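Local coordinates for VAL-1 (Chlorella virus, PDB 3GNE), which cleaves alginate by beta-elimination as a polysaccharide lyase of family 14, with a mode of action that depends on pH, at residues A[76-81]-A[163-168]; A[83-88]-A[231-236]; A[91-96]-A[117-122]. All coordinates share one frame; numbering follows the deposited sequence. Where two conformers were deposited one is given.

Contact 1. Residues A[76-81]-A[163-168]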
loop_
_atom_site.group_PDB
_atom_site.type_symbol
_atom_site.label_atom_id
_atom_site.label_comp_id
_atom_site.label_asym_id
_atom_site.label_seq_id
_atom_site.Cartn_x
_atom_site.Cartn_y
_atom_site.Cartn_z
ATOM N N ALA A 76 2.048 7.780 -3.504
ATOM C CA ALA A 76 1.230 8.665 -2.659
ATOM C C ALA A 76 -0.185 8.726 -3.229
ATOM O O ALA A 76 -0.391 8.491 -4.429
ATOM C CB ALA A 76 1.847 10.051 -2.628
ATOM N N TRP A 77 -1.141 8.999 -2.376
ATOM C CA TRP A 77 -2.546 9.115 -2.794
ATOM C C TRP A 77 -3.273 9.882 -1.705
ATOM O O TRP A 77 -2.704 10.101 -0.613
ATOM C CB TRP A 77 -3.240 7.753 -3.020
ATOM C CG TRP A 77 -3.099 6.833 -1.838
ATOM C CD1 TRP A 77 -3.962 6.720 -0.772
ATOM C CD2 TRP A 77 -2.040 5.909 -1.572
ATOM N NE1 TRP A 77 -3.498 5.771 0.132
ATOM C CE2 TRP A 77 -2.315 5.261 -0.343
ATOM C CE3 TRP A 77 -0.857 5.559 -2.284
ATOM C CZ2 TRP A 77 -1.477 4.285 0.216
ATOM C CZ3 TRP A 77 -0.034 4.580 -1.712
ATOM C CH2 TRP A 77 -0.331 3.968 -0.503
ATOM N N GLU A 78 -4.487 10.288 -2.015
ATOM C CA GLU A 78 -5.314 10.960 -1.010
ATOM C C GLU A 78 -6.593 10.192 -0.824
ATOM O O GLU A 78 -7.111 9.603 -1.783
ATOM C CB GLU A 78 -5.657 12.402 -1.459
ATOM C CG GLU A 78 -4.310 13.174 -1.629
ATOM C CD GLU A 78 -4.562 14.551 -2.188
ATOM O OE1 GLU A 78 -5.679 15.071 -2.049
ATOM O OE2 GLU A 78 -3.654 15.187 -2.738
ATOM N N VAL A 79 -7.116 10.173 0.407
ATOM C CA VAL A 79 -8.388 9.446 0.651
ATOM C C VAL A 79 -9.322 10.251 1.534
ATOM O O VAL A 79 -8.930 10.890 2.489
ATOM C CB VAL A 79 -8.050 8.092 1.290
ATOM C CG1 VAL A 79 -7.329 8.304 2.633
ATOM C CG2 VAL A 79 -9.320 7.257 1.455
ATOM N N PHE A 80 -10.588 10.240 1.142
ATOM C CA PHE A 80 -11.670 10.933 1.828
ATOM C C PHE A 80 -12.635 9.878 2.401
ATOM O O PHE A 80 -13.198 9.079 1.635
ATOM C CB PHE A 80 -12.367 11.819 0.821
ATOM C CG PHE A 80 -13.412 12.787 1.363
ATOM C CD1 PHE A 80 -13.107 14.154 1.390
ATOM C CD2 PHE A 80 -14.660 12.415 1.812
ATOM C CE1 PHE A 80 -14.055 15.057 1.815
ATOM C CE2 PHE A 80 -15.620 13.313 2.245
ATOM C CZ PHE A 80 -15.330 14.660 2.254
ATOM N N TYR A 81 -12.772 9.918 3.714
ATOM C CA TYR A 81 -13.705 9.068 4.476
ATOM C C TYR A 81 -14.878 9.938 4.925
ATOM O O TYR A 81 -14.652 10.740 5.857
ATOM C CB TYR A 81 -12.991 8.492 5.691
ATOM C CG TYR A 81 -11.951 7.444 5.274
ATOM C CD1 TYR A 81 -12.444 6.196 4.830
ATOM C CD2 TYR A 81 -10.580 7.662 5.343
ATOM C CE1 TYR A 81 -11.504 5.217 4.459
ATOM C CE2 TYR A 81 -9.670 6.677 4.951
ATOM C CZ TYR A 81 -10.168 5.464 4.521
ATOM O OH TYR A 81 -9.295 4.456 4.112
ATOM N N ASP A 163 -14.149 13.538 6.486
ATOM C CA ASP A 163 -14.586 14.676 5.686
ATOM C C ASP A 163 -13.419 15.539 5.227
ATOM O O ASP A 163 -13.570 16.776 5.094
ATOM C CB ASP A 163 -15.605 15.475 6.541
ATOM C CG ASP A 163 -16.971 14.826 6.598
ATOM O OD1 ASP A 163 -17.243 13.856 5.864
ATOM O OD2 ASP A 163 -17.835 15.321 7.383
ATOM N N VAL A 164 -12.248 14.978 5.011
ATOM C CA VAL A 164 -11.063 15.682 4.536
ATOM C C VAL A 164 -10.269 14.809 3.568
ATOM O O VAL A 164 -10.304 13.582 3.660
ATOM C CB VAL A 164 -10.050 15.998 5.635
ATOM C CG1 VAL A 164 -10.698 16.721 6.769
ATOM C CG2 VAL A 164 -9.402 14.770 6.257
ATOM N N TRP A 165 -9.523 15.446 2.687
ATOM C CA TRP A 165 -8.619 14.667 1.864
ATOM C C TRP A 165 -7.375 14.347 2.646
ATOM O O TRP A 165 -6.473 15.190 2.821
ATOM C CB TRP A 165 -8.327 15.436 0.572
ATOM C CG TRP A 165 -9.553 15.441 -0.295
ATOM C CD1 TRP A 165 -10.432 16.453 -0.501
ATOM C CD2 TRP A 165 -10.019 14.339 -1.071
ATOM N NE1 TRP A 165 -11.437 16.079 -1.360
ATOM C CE2 TRP A 165 -11.197 14.759 -1.728
ATOM C CE3 TRP A 165 -9.546 13.051 -1.260
ATOM C CZ2 TRP A 165 -11.893 13.920 -2.568
ATOM C CZ3 TRP A 165 -10.252 12.205 -2.092
ATOM C CH2 TRP A 165 -11.421 12.630 -2.741
ATOM N N ASN A 166 -7.276 13.147 3.152
ATOM C CA ASN A 166 -6.065 12.763 3.901
ATOM C C ASN A 166 -4.964 12.441 2.892
ATOM O O ASN A 166 -5.275 11.706 1.932
ATOM C CB ASN A 166 -6.311 11.508 4.733
ATOM C CG ASN A 166 -7.348 11.755 5.832
ATOM O OD1 ASN A 166 -7.001 12.332 6.866
ATOM N ND2 ASN A 166 -8.571 11.266 5.655
ATOM N N ARG A 167 -3.777 12.922 3.100
ATOM C CA ARG A 167 -2.649 12.699 2.218
ATOM C C ARG A 167 -1.763 11.595 2.773
ATOM O O ARG A 167 -1.265 11.720 3.883
ATOM C CB ARG A 167 -1.836 14.004 2.051
ATOM C CG ARG A 167 -2.713 15.116 1.493
ATOM C CD ARG A 167 -1.910 16.398 1.352
ATOM N NE ARG A 167 -1.224 16.814 2.549
ATOM C CZ ARG A 167 -1.529 17.286 3.741
ATOM N NH1 ARG A 167 -0.557 17.561 4.601
ATOM N NH2 ARG A 167 -2.813 17.473 4.087
ATOM N N ILE A 168 -1.582 10.543 1.955
ATOM C CA ILE A 168 -0.811 9.398 2.376
ATOM C C ILE A 168 0.397 9.218 1.460
ATOM O O ILE A 168 0.261 9.348 0.247
ATOM C CB ILE A 168 -1.688 8.115 2.256
ATOM C CG1 ILE A 168 -3.059 8.301 2.938
ATOM C CG2 ILE A 168 -0.915 6.913 2.789
ATOM C CD1 ILE A 168 -3.001 8.514 4.416
HETATM O O HOH W 1 -11.675 11.982 5.176
#
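A chi1 of 53° folds the Trp77 indole back over Ile168. Ile168 CB sits over a face of the five-membered ring, 3.6 Å from Trp77 NE1. Phe80 CG is swung opposite its backbone N (chi1 -172°), which lays the ring along Asp163 and Val164 and against Trp165. The edge of the Phe80 ring points to the face of the five-membered ring of Trp165, planes 56° apart. Phe80 CB lies over the six-membered ring of Trp165, 3.6 Å from its centroid. Asp163 CA makes a CH-pi contact over one face of the Phe80 ring.

The backbones pair antiparallel. Trp77 and Ile168 exchange two hydrogen bonds, and Val79 N gives one of 2.8 Å to Asn166 O. Val79 O is gripped twice, by Asn166 N at 2.9 Å and Asn166 ND2 at 3.2 Å, from opposite faces of its carbonyl plane. The Asn166 amide is held by Val79 O and Lys161 O at ND2 and by Asn193 ND2 at OD1. Beyond the strand end, Asp163 N donates to Tyr81 O at 2.9 Å. Water 1 bridges Tyr81 N and Val164 O.

Glu78 and Arg167 lie side by side on the other face, where Glu78 OE2 bonds to Asn237. Trp77, Val79, Asn166 and Ile168 share the largely apolar face turned to the second sheet. The pair belongs to one of two facing antiparallel sheets, as in the beta-sandwich (jelly-roll) fold of the concanavalin clan.

Contact 2. Residues A[83-88]-A[231-236]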
loop_
_atom_site.group_PDB
_atom_site.type_symbol
_atom_site.label_atom_id
_atom_site.label_comp_id
_atom_site.label_asym_id
_atom_site.label_seq_id
_atom_site.Cartn_x
_atom_site.Cartn_y
_atom_site.Cartn_z
ATOM N N LYS A 83 -17.914 11.308 7.016
ATOM C CA LYS A 83 -18.340 11.132 8.387
ATOM C C LYS A 83 -19.181 9.881 8.595
ATOM O O LYS A 83 -20.100 9.687 7.772
ATOM C CB LYS A 83 -19.117 12.403 8.798
ATOM C CG LYS A 83 -19.390 12.501 10.308
ATOM C CD LYS A 83 -20.389 13.586 10.610
ATOM C CE LYS A 83 -20.649 13.840 12.089
ATOM N NZ LYS A 83 -21.405 15.159 12.220
ATOM N N GLY A 84 -18.874 9.066 9.624
ATOM C CA GLY A 84 -19.699 7.865 9.843
ATOM C C GLY A 84 -19.049 6.625 9.258
ATOM O O GLY A 84 -19.492 5.534 9.591
ATOM N N PHE A 85 -17.979 6.787 8.439
ATOM C CA PHE A 85 -17.334 5.578 7.945
ATOM C C PHE A 85 -16.849 4.758 9.112
ATOM O O PHE A 85 -16.281 5.309 10.079
ATOM C CB PHE A 85 -16.157 6.044 7.024
ATOM C CG PHE A 85 -15.486 4.891 6.301
ATOM C CD1 PHE A 85 -15.888 4.595 5.003
ATOM C CD2 PHE A 85 -14.460 4.144 6.881
ATOM C CE1 PHE A 85 -15.273 3.539 4.305
ATOM C CE2 PHE A 85 -13.843 3.096 6.206
ATOM C CZ PHE A 85 -14.247 2.826 4.912
ATOM N N ASP A 86 -17.039 3.459 9.063
ATOM C CA ASP A 86 -16.617 2.596 10.161
ATOM C C ASP A 86 -15.344 1.869 9.738
ATOM O O ASP A 86 -15.381 1.005 8.845
ATOM C CB ASP A 86 -17.777 1.629 10.507
ATOM C CG ASP A 86 -17.508 0.772 11.721
ATOM O OD1 ASP A 86 -16.311 0.547 12.084
ATOM O OD2 ASP A 86 -18.509 0.251 12.330
ATOM N N PHE A 87 -14.223 2.200 10.334
ATOM C CA PHE A 87 -12.950 1.592 10.010
ATOM C C PHE A 87 -12.781 0.174 10.505
ATOM O O PHE A 87 -11.767 -0.466 10.161
ATOM C CB PHE A 87 -11.840 2.468 10.647
ATOM C CG PHE A 87 -11.717 3.873 10.061
ATOM C CD1 PHE A 87 -11.132 4.055 8.807
ATOM C CD2 PHE A 87 -12.186 4.995 10.744
ATOM C CE1 PHE A 87 -11.021 5.317 8.215
ATOM C CE2 PHE A 87 -12.076 6.261 10.169
ATOM C CZ PHE A 87 -11.516 6.430 8.917
ATOM N N ALA A 88 -13.733 -0.317 11.286
ATOM C CA ALA A 88 -13.691 -1.667 11.820
ATOM C C ALA A 88 -12.347 -1.836 12.517
ATOM O O ALA A 88 -12.004 -0.985 13.346
ATOM C CB ALA A 88 -13.957 -2.699 10.748
ATOM N N GLN A 231 -20.538 0.874 2.747
ATOM C CA GLN A 231 -19.958 2.258 2.906
ATOM C C GLN A 231 -18.983 2.508 1.783
ATOM O O GLN A 231 -18.596 1.574 1.072
ATOM C CB GLN A 231 -19.345 2.471 4.279
ATOM C CG GLN A 231 -18.368 1.346 4.663
ATOM C CD GLN A 231 -17.903 1.495 6.091
ATOM O OE1 GLN A 231 -18.099 2.562 6.707
ATOM N NE2 GLN A 231 -17.260 0.437 6.621
ATOM N N VAL A 232 -18.631 3.767 1.579
ATOM C CA VAL A 232 -17.707 4.168 0.531
ATOM C C VAL A 232 -16.635 5.098 1.043
ATOM O O VAL A 232 -16.813 5.806 2.038
ATOM C CB VAL A 232 -18.417 4.859 -0.647
ATOM C CG1 VAL A 232 -19.618 4.035 -1.129
ATOM C CG2 VAL A 232 -18.882 6.243 -0.274
ATOM N N ALA A 233 -15.512 5.107 0.353
ATOM C CA ALA A 233 -14.451 6.074 0.534
ATOM C C ALA A 233 -14.019 6.521 -0.853
ATOM O O ALA A 233 -14.261 5.814 -1.838
ATOM C CB ALA A 233 -13.288 5.494 1.323
ATOM N N TYR A 234 -13.334 7.655 -0.925
ATOM C CA TYR A 234 -12.884 8.128 -2.227
ATOM C C TYR A 234 -11.362 8.265 -2.257
ATOM O O TYR A 234 -10.777 8.824 -1.331
ATOM C CB TYR A 234 -13.506 9.489 -2.569
ATOM C CG TYR A 234 -15.010 9.495 -2.490
ATOM C CD1 TYR A 234 -15.791 9.186 -3.601
ATOM C CD2 TYR A 234 -15.646 9.820 -1.281
ATOM C CE1 TYR A 234 -17.184 9.184 -3.516
ATOM C CE2 TYR A 234 -17.017 9.833 -1.205
ATOM C CZ TYR A 234 -17.778 9.524 -2.319
ATOM O OH TYR A 234 -19.169 9.560 -2.189
ATOM N N PHE A 235 -10.742 7.781 -3.317
ATOM C CA PHE A 235 -9.300 7.875 -3.474
ATOM C C PHE A 235 -8.973 8.724 -4.695
ATOM O O PHE A 235 -9.640 8.667 -5.715
ATOM C CB PHE A 235 -8.712 6.431 -3.697
ATOM C CG PHE A 235 -8.758 5.601 -2.420
ATOM C CD1 PHE A 235 -7.732 5.611 -1.502
ATOM C CD2 PHE A 235 -9.884 4.796 -2.182
ATOM C CE1 PHE A 235 -7.780 4.827 -0.343
ATOM C CE2 PHE A 235 -9.949 4.009 -1.031
ATOM C CZ PHE A 235 -8.902 4.024 -0.097
ATOM N N THR A 236 -7.914 9.508 -4.583
ATOM C CA THR A 236 -7.568 10.390 -5.712
ATOM C C THR A 236 -6.100 10.702 -5.691
ATOM O O THR A 236 -5.413 10.458 -4.712
ATOM C CB THR A 236 -8.426 11.690 -5.633
ATOM O OG1 THR A 236 -8.323 12.402 -6.875
ATOM C CG2 THR A 236 -7.974 12.577 -4.455
#
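The loop that crosses between the two sheets of the sandwich is tied here to the start of strand 231-241 by one glutamine, Gln231. Its amide reaches the main chain of Asp86 at both ends. Asp86 N donates to Gln231 OE1 at 2.7 Å, almost straight (170° at the hydrogen) and on a lone pair of the oxygen. Gln231 NE2 returns a bond of 3.0 Å to Asp86 O. That pair of bonds fixes the rotation of the amide, and Ser227 OG is a further partner of NE2. A chi1 of 51° and an extended chain beyond CG carry the Gln231 amide across to Asp86.

The same amide stacks on Phe85, its plane 20° from that of the ring. Gln231 OE1 lies over one face, off toward the rim, 3.5 Å from Phe85 CG. Val232 O comes to the edge of the ring, 3.3 Å from Phe85 CD1. Ala233 CB touches Phe85 CE1 at 4.1 Å.

The loop has its own local motif, an Asx turn: Asp86 OD1 accepts from Ala88 N at 2.8 Å. The Asp86 carboxylate thus shapes the loop, while its backbone meets the strand. Tyr81 adds its ring beside Phe85. Tyr162 OH binds Phe85 O, and Lys229 NZ binds Gly84 O.

Contact 3. Residues A[91-96]-A[117-122]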
loop_
_atom_site.group_PDB
_atom_site.type_symbol
_atom_site.label_atom_id
_atom_site.label_comp_id
_atom_site.label_asym_id
_atom_site.label_seq_id
_atom_site.Cartn_x
_atom_site.Cartn_y
_atom_site.Cartn_z
ATOM N N GLY A 91 -7.641 -2.280 7.524
ATOM C CA GLY A 91 -7.767 -2.715 6.141
ATOM C C GLY A 91 -6.596 -2.192 5.360
ATOM O O GLY A 91 -5.705 -1.526 5.913
ATOM N N LYS A 92 -6.609 -2.472 4.069
ATOM C CA LYS A 92 -5.482 -2.123 3.220
ATOM C C LYS A 92 -5.788 -0.958 2.281
ATOM O O LYS A 92 -6.910 -0.819 1.799
ATOM C CB LYS A 92 -5.123 -3.313 2.294
ATOM C CG LYS A 92 -4.197 -4.332 2.914
ATOM C CD LYS A 92 -4.792 -5.021 4.131
ATOM C CE LYS A 92 -3.807 -6.115 4.565
ATOM N NZ LYS A 92 -4.316 -6.719 5.860
ATOM N N HIS A 93 -4.731 -0.230 1.959
ATOM C CA HIS A 93 -4.731 0.675 0.805
ATOM C C HIS A 93 -3.946 0.031 -0.322
ATOM O O HIS A 93 -4.519 -0.584 -1.222
ATOM C CB HIS A 93 -4.133 2.038 1.192
ATOM C CG HIS A 93 -5.083 2.887 1.975
ATOM N ND1 HIS A 93 -4.720 4.166 2.331
ATOM C CD2 HIS A 93 -6.325 2.656 2.470
ATOM C CE1 HIS A 93 -5.736 4.678 3.007
ATOM N NE2 HIS A 93 -6.728 3.807 3.129
ATOM N N GLY A 94 -2.603 0.097 -0.259
ATOM C CA GLY A 94 -1.747 -0.488 -1.272
ATOM C C GLY A 94 -0.308 -0.171 -0.938
ATOM O O GLY A 94 -0.010 0.344 0.135
ATOM N N GLY A 95 0.584 -0.473 -1.872
ATOM C CA GLY A 95 2.010 -0.194 -1.588
ATOM C C GLY A 95 2.844 -0.820 -2.680
ATOM O O GLY A 95 2.427 -0.992 -3.815
ATOM N N THR A 96 4.060 -1.125 -2.313
ATOM C CA THR A 96 5.068 -1.555 -3.263
ATOM C C THR A 96 5.451 -2.989 -3.026
ATOM O O THR A 96 5.516 -3.432 -1.895
ATOM C CB THR A 96 6.279 -0.607 -3.060
ATOM O OG1 THR A 96 7.189 -0.684 -4.119
ATOM C CG2 THR A 96 6.974 -1.060 -1.799
ATOM N N ILE A 117 0.505 0.254 3.013
ATOM C CA ILE A 117 -0.232 1.005 4.012
ATOM C C ILE A 117 -1.465 0.227 4.420
ATOM O O ILE A 117 -2.244 -0.244 3.533
ATOM C CB ILE A 117 -0.709 2.349 3.397
ATOM C CG1 ILE A 117 0.468 3.289 3.114
ATOM C CG2 ILE A 117 -1.759 2.981 4.310
ATOM C CD1 ILE A 117 1.151 3.865 4.361
ATOM N N MET A 118 -1.686 0.105 5.723
ATOM C CA MET A 118 -2.971 -0.297 6.262
ATOM C C MET A 118 -3.556 0.839 7.108
ATOM O O MET A 118 -2.852 1.561 7.797
ATOM C CB MET A 118 -2.893 -1.495 7.208
ATOM C CG MET A 118 -2.883 -2.829 6.447
ATOM S SD MET A 118 -2.843 -4.220 7.618
ATOM C CE MET A 118 -4.487 -4.162 8.327
ATOM N N TRP A 119 -4.889 0.930 7.056
ATOM C CA TRP A 119 -5.594 1.689 8.087
ATOM C C TRP A 119 -5.832 0.770 9.279
ATOM O O TRP A 119 -5.696 -0.458 9.150
ATOM C CB TRP A 119 -6.865 2.328 7.580
ATOM C CG TRP A 119 -8.124 1.498 7.489
ATOM C CD1 TRP A 119 -8.991 1.246 8.517
ATOM C CD2 TRP A 119 -8.667 0.827 6.337
ATOM N NE1 TRP A 119 -10.051 0.457 8.103
ATOM C CE2 TRP A 119 -9.860 0.192 6.746
ATOM C CE3 TRP A 119 -8.258 0.693 5.007
ATOM C CZ2 TRP A 119 -10.667 -0.555 5.892
ATOM C CZ3 TRP A 119 -9.047 -0.043 4.154
ATOM C CH2 TRP A 119 -10.240 -0.664 4.586
ATOM N N GLN A 120 -6.193 1.362 10.405
ATOM C CA GLN A 120 -6.382 0.658 11.649
ATOM C C GLN A 120 -7.685 1.143 12.270
ATOM O O GLN A 120 -8.375 2.013 11.768
ATOM C CB GLN A 120 -5.239 0.985 12.624
ATOM C CG GLN A 120 -3.852 0.591 12.053
ATOM C CD GLN A 120 -3.661 -0.915 12.163
ATOM O OE1 GLN A 120 -4.046 -1.726 11.259
ATOM N NE2 GLN A 120 -3.043 -1.275 13.239
ATOM N N GLU A 121 -8.051 0.543 13.401
ATOM C CA GLU A 121 -9.140 1.040 14.198
ATOM C C GLU A 121 -9.050 2.564 14.387
ATOM O O GLU A 121 -7.963 3.116 14.510
ATOM C CB GLU A 121 -9.087 0.413 15.600
ATOM C CG GLU A 121 -9.402 -1.067 15.631
ATOM C CD GLU A 121 -9.238 -1.585 17.036
ATOM O OE1 GLU A 121 -8.508 -2.580 17.215
ATOM O OE2 GLU A 121 -9.865 -1.006 17.940
ATOM N N LYS A 122 -10.216 3.186 14.381
ATOM C CA LYS A 122 -10.314 4.623 14.664
ATOM C C LYS A 122 -9.512 5.448 13.685
ATOM O O LYS A 122 -9.161 6.599 13.983
ATOM C CB LYS A 122 -9.931 4.936 16.105
ATOM C CG LYS A 122 -10.878 4.275 17.105
ATOM C CD LYS A 122 -10.436 4.501 18.556
ATOM C CE LYS A 122 -11.432 4.040 19.614
ATOM N NZ LYS A 122 -11.439 2.543 19.658
#
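The middle strand of the seven-stranded antiparallel sheet, 91-99, meets its neighbour 112-119 here, with a beta bulge where His93 and Gly94 stand together against Ile117. His93 N donates to Ile117 O at 2.9 Å, and Ile117 N donates to Gly94 O at 2.9 Å. Farther along, Gly91 and Trp119 form a hydrogen-bonded pair. Trp119 N reaches Gly91 O at 2.8 Å. Gly91 N bonds to Trp119 O at 3.1 Å, from well above the carbonyl plane.

With chi1 at 82°, the Trp119 indole turns back across its own strand and covers Gly91. Gly91 CA lies 3.3 Å from the centroid of the six-membered ring, almost exactly on its normal. This close CH-pi contact depends on Gly91 having no CB. Lys92 O and His93 CD2 come to the indole edge, the former 3.3 Å from Trp119 CZ3.

Lys92 and Met118 run side by side on the other face. Lys92 bends about its CB-CG bond (chi2 63°), and its NZ ends 3.4 Å from Met118 SD. That NZ bonds to Gly222 O and to a bound citrate, probably from the crystallisation liquor, which may mark a pocket on this face.

Strand 212-221 flanks this pair beside strand 91-99, and strand 125-130 beside strand 112-119. Behind, Ile117 packs on Ile168 and Ile170 of strand 166-173 in the opposing sheet.

Overall arrangement
Contacts 1 and 2 share one sheet, where strands 72-80 and 231-241 are neighbours; their centres are about 10 Å apart. Phe80 N and Glu78 N probably bond to Tyr234 O and Thr236 O across that boundary. Contact 3 lies in the facing sheet, its centre about 12 Å from each of the others. His93 joins the layers: its NE2 is 2.8 Å from Tyr81 OH, and its ring meets those of Trp77 and Phe235. The crossing loop is anchored a second time, with Phe87 O 2.8 Å from Trp119 NE1. The citrate lies at Lys92, on the face of contact 3 turned away from contact 1.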